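Local coordinates for protein D-alanyl transferase DltD (Enterococcus faecalis, PDB 6O93) that probably transfers D-alanine onto lipoteichoic acid during cell wall biogenesis in this Gram-positive bacterium, at residues W265-S270 against Q309-Q314. Residues are numbered along the deposited sequence; the frame is centred on the assembly and turned at random.
Sequences WDYRFS and QDMLQQ
Met311 reaches from the first turn of helix 309-324 into the loop 265-270 and meets four consecutive residues there. Its CG stands anti to the backbone N (chi1 178°), carrying the chain outward, and bends at chi2 and chi3 fold the thioether against the loop. Met311 SD accepts a weak hydrogen bond from Tyr267 N at 3.4 Å. Met311 CE lies 3.5 Å from Trp265 O, and CG rests against Asp266 OD1 and the aliphatic part of Arg268. Met311 SD also makes an oblique Met-aromatic contact, 5.0 Å from the Tyr267 ring centroid. Leu312 CD2 meets Tyr267 CD2 at the ring edge, in plane.

Asp266 holds Arg268 at several points. Arg268 N reaches Asp266 OD1 from above the carboxylate plane (42° out of it), closing an Asx turn; Arg268 NE meets OD1 on the syn side. Arg268 NH2 forms a salt bridge with Asp266 OD2 at 2.8 Å; with NE on OD1, the guanidinium grips the carboxylate side-on, while Phe269 CZ lies over one guanidinium face. Arg268 CD packs 3.9 Å from Gln314 CB, and a water accepts from Arg268 NH1 and donates to Gln314 OE1.

Lys318 NZ, one turn beyond Gln314, hydrogen-bonds Arg268 O. Thioether and apolar packing plus a water bridge thus join the loop before helix 272-285 to the helix preceding edge strand 331-333; the two-nitrogen grip limits guanidinium rotation and probably offsets the carboxylate's charge beside the methionine.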
loop_
_atom_site.group_PDB
_atom_site.type_symbol
_atom_site.label_atom_id
_atom_site.label_comp_id
_atom_site.label_asym_id
_atom_site.label_seq_id
_atom_site.Cartn_x
_atom_site.Cartn_y
_atom_site.Cartn_z
ATOM N N TRP A 265 -10.697 6.873 19.349
ATOM C CA TRP A 265 -9.658 6.599 18.367
ATOM C C TRP A 265 -9.295 7.868 17.607
ATOM O O TRP A 265 -10.155 8.700 17.298
ATOM C CB TRP A 265 -10.113 5.510 17.395
ATOM C CG TRP A 265 -10.140 4.141 18.003
ATOM C CD1 TRP A 265 -10.055 3.830 19.329
ATOM C CD2 TRP A 265 -10.250 2.894 17.306
ATOM N NE1 TRP A 265 -10.110 2.467 19.501
ATOM C CE2 TRP A 265 -10.228 1.871 18.274
ATOM C CE3 TRP A 265 -10.365 2.545 15.957
ATOM C CZ2 TRP A 265 -10.320 0.522 17.936
ATOM C CZ3 TRP A 265 -10.455 1.206 15.624
ATOM C CH2 TRP A 265 -10.433 0.211 16.609
ATOM N N ASP A 266 -8.007 8.007 17.302
ATOM C CA ASP A 266 -7.471 9.241 16.747
ATOM C C ASP A 266 -6.287 8.896 15.856
ATOM O O ASP A 266 -5.343 8.240 16.305
ATOM C CB ASP A 266 -7.049 10.191 17.873
ATOM C CG ASP A 266 -6.760 11.591 17.385
ATOM O OD1 ASP A 266 -6.696 11.796 16.155
ATOM O OD2 ASP A 266 -6.602 12.488 18.240
ATOM N N TYR A 267 -6.341 9.338 14.600
ATOM C CA TYR A 267 -5.289 9.073 13.625
ATOM C C TYR A 267 -4.530 10.332 13.224
ATOM O O TYR A 267 -3.802 10.311 12.225
ATOM C CB TYR A 267 -5.876 8.418 12.372
ATOM C CG TYR A 267 -6.636 7.132 12.602
ATOM C CD1 TYR A 267 -6.188 6.180 13.509
ATOM C CD2 TYR A 267 -7.802 6.866 11.900
ATOM C CE1 TYR A 267 -6.888 5.000 13.710
ATOM C CE2 TYR A 267 -8.507 5.694 12.092
ATOM C CZ TYR A 267 -8.049 4.766 12.996
ATOM O OH TYR A 267 -8.758 3.601 13.179
ATOM N N ARG A 268 -4.684 11.428 13.967
ATOM C CA ARG A 268 -4.062 12.688 13.578
ATOM C C ARG A 268 -2.579 12.754 13.920
ATOM O O ARG A 268 -1.855 13.544 13.306
ATOM C CB ARG A 268 -4.787 13.858 14.247
ATOM C CG ARG A 268 -6.228 14.039 13.789
ATOM C CD ARG A 268 -6.927 15.114 14.604
ATOM N NE ARG A 268 -6.982 14.756 16.017
ATOM C CZ ARG A 268 -7.264 15.605 17.000
ATOM N NH1 ARG A 268 -7.521 16.879 16.735
ATOM N NH2 ARG A 268 -7.282 15.177 18.252
ATOM N N PHE A 269 -2.111 11.951 14.874
ATOM C CA PHE A 269 -0.731 12.009 15.343
ATOM C C PHE A 269 -0.120 10.620 15.239
ATOM O O PHE A 269 -0.652 9.662 15.810
ATOM C CB PHE A 269 -0.672 12.526 16.782
ATOM C CG PHE A 269 -1.591 13.687 17.040
ATOM C CD1 PHE A 269 -1.284 14.951 16.563
ATOM C CD2 PHE A 269 -2.766 13.512 17.754
ATOM C CE1 PHE A 269 -2.128 16.019 16.798
ATOM C CE2 PHE A 269 -3.615 14.579 17.990
ATOM C CZ PHE A 269 -3.294 15.834 17.513
ATOM N N SER A 270 0.994 10.508 14.516
ATOM C CA SER A 270 1.559 9.190 14.262
ATOM C C SER A 270 2.960 9.258 13.666
ATOM O O SER A 270 3.249 10.143 12.848
ATOM C CB SER A 270 0.648 8.405 13.315
ATOM O OG SER A 270 1.189 7.126 13.045
ATOM N N GLN A 309 -15.983 10.929 12.138
ATOM C CA GLN A 309 -15.771 11.292 10.741
ATOM C C GLN A 309 -15.110 12.658 10.620
ATOM O O GLN A 309 -14.378 12.909 9.655
ATOM C CB GLN A 309 -17.101 11.278 9.991
ATOM C CG GLN A 309 -17.688 9.889 9.800
ATOM C CD GLN A 309 -16.960 9.085 8.736
ATOM O OE1 GLN A 309 -16.127 9.616 7.999
ATOM N NE2 GLN A 309 -17.274 7.798 8.649
ATOM N N ASP A 310 -15.355 13.552 11.583
ATOM C CA ASP A 310 -14.657 14.832 11.598
ATOM C C ASP A 310 -13.157 14.627 11.764
ATOM O O ASP A 310 -12.351 15.294 11.103
ATOM C CB ASP A 310 -15.205 15.716 12.720
ATOM C CG ASP A 310 -16.702 15.946 12.605
ATOM O OD1 ASP A 310 -17.207 16.045 11.466
ATOM O OD2 ASP A 310 -17.375 16.029 13.655
ATOM N N MET A 311 -12.764 13.703 12.645
ATOM C CA MET A 311 -11.350 13.384 12.815
ATOM C C MET A 311 -10.759 12.817 11.530
ATOM O O MET A 311 -9.628 13.149 11.158
ATOM C CB MET A 311 -11.181 12.400 13.974
ATOM C CG MET A 311 -9.749 11.947 14.229
ATOM S SD MET A 311 -9.231 10.543 13.219
ATOM C CE MET A 311 -10.299 9.248 13.841
ATOM N N LEU A 312 -11.510 11.959 10.834
ATOM C CA LEU A 312 -11.018 11.412 9.575
ATOM C C LEU A 312 -10.788 12.508 8.543
ATOM O O LEU A 312 -9.864 12.407 7.729
ATOM C CB LEU A 312 -11.994 10.366 9.034
ATOM C CG LEU A 312 -12.064 9.048 9.809
ATOM C CD1 LEU A 312 -13.164 8.156 9.249
ATOM C CD2 LEU A 312 -10.723 8.320 9.778
ATOM N N GLN A 313 -11.610 13.563 8.561
ATOM C CA GLN A 313 -11.383 14.682 7.650
ATOM C C GLN A 313 -10.150 15.480 8.047
ATOM O O GLN A 313 -9.452 16.014 7.178
ATOM C CB GLN A 313 -12.614 15.590 7.607
ATOM C CG GLN A 313 -13.793 14.985 6.864
ATOM C CD GLN A 313 -13.426 14.558 5.455
ATOM O OE1 GLN A 313 -12.847 15.329 4.689
ATOM N NE2 GLN A 313 -13.740 13.315 5.114
ATOM N N GLN A 314 -9.865 15.578 9.347
ATOM C CA GLN A 314 -8.619 16.199 9.780
ATOM C C GLN A 314 -7.419 15.404 9.282
ATOM O O GLN A 314 -6.405 15.982 8.870
ATOM C CB GLN A 314 -8.599 16.313 11.304
ATOM C CG GLN A 314 -9.647 17.263 11.869
ATOM C CD GLN A 314 -9.382 18.711 11.507
ATOM O OE1 GLN A 314 -8.338 19.266 11.846
ATOM N NE2 GLN A 314 -10.326 19.330 10.809
HETATM O O HOH W 1 -7.421 18.618 14.612
#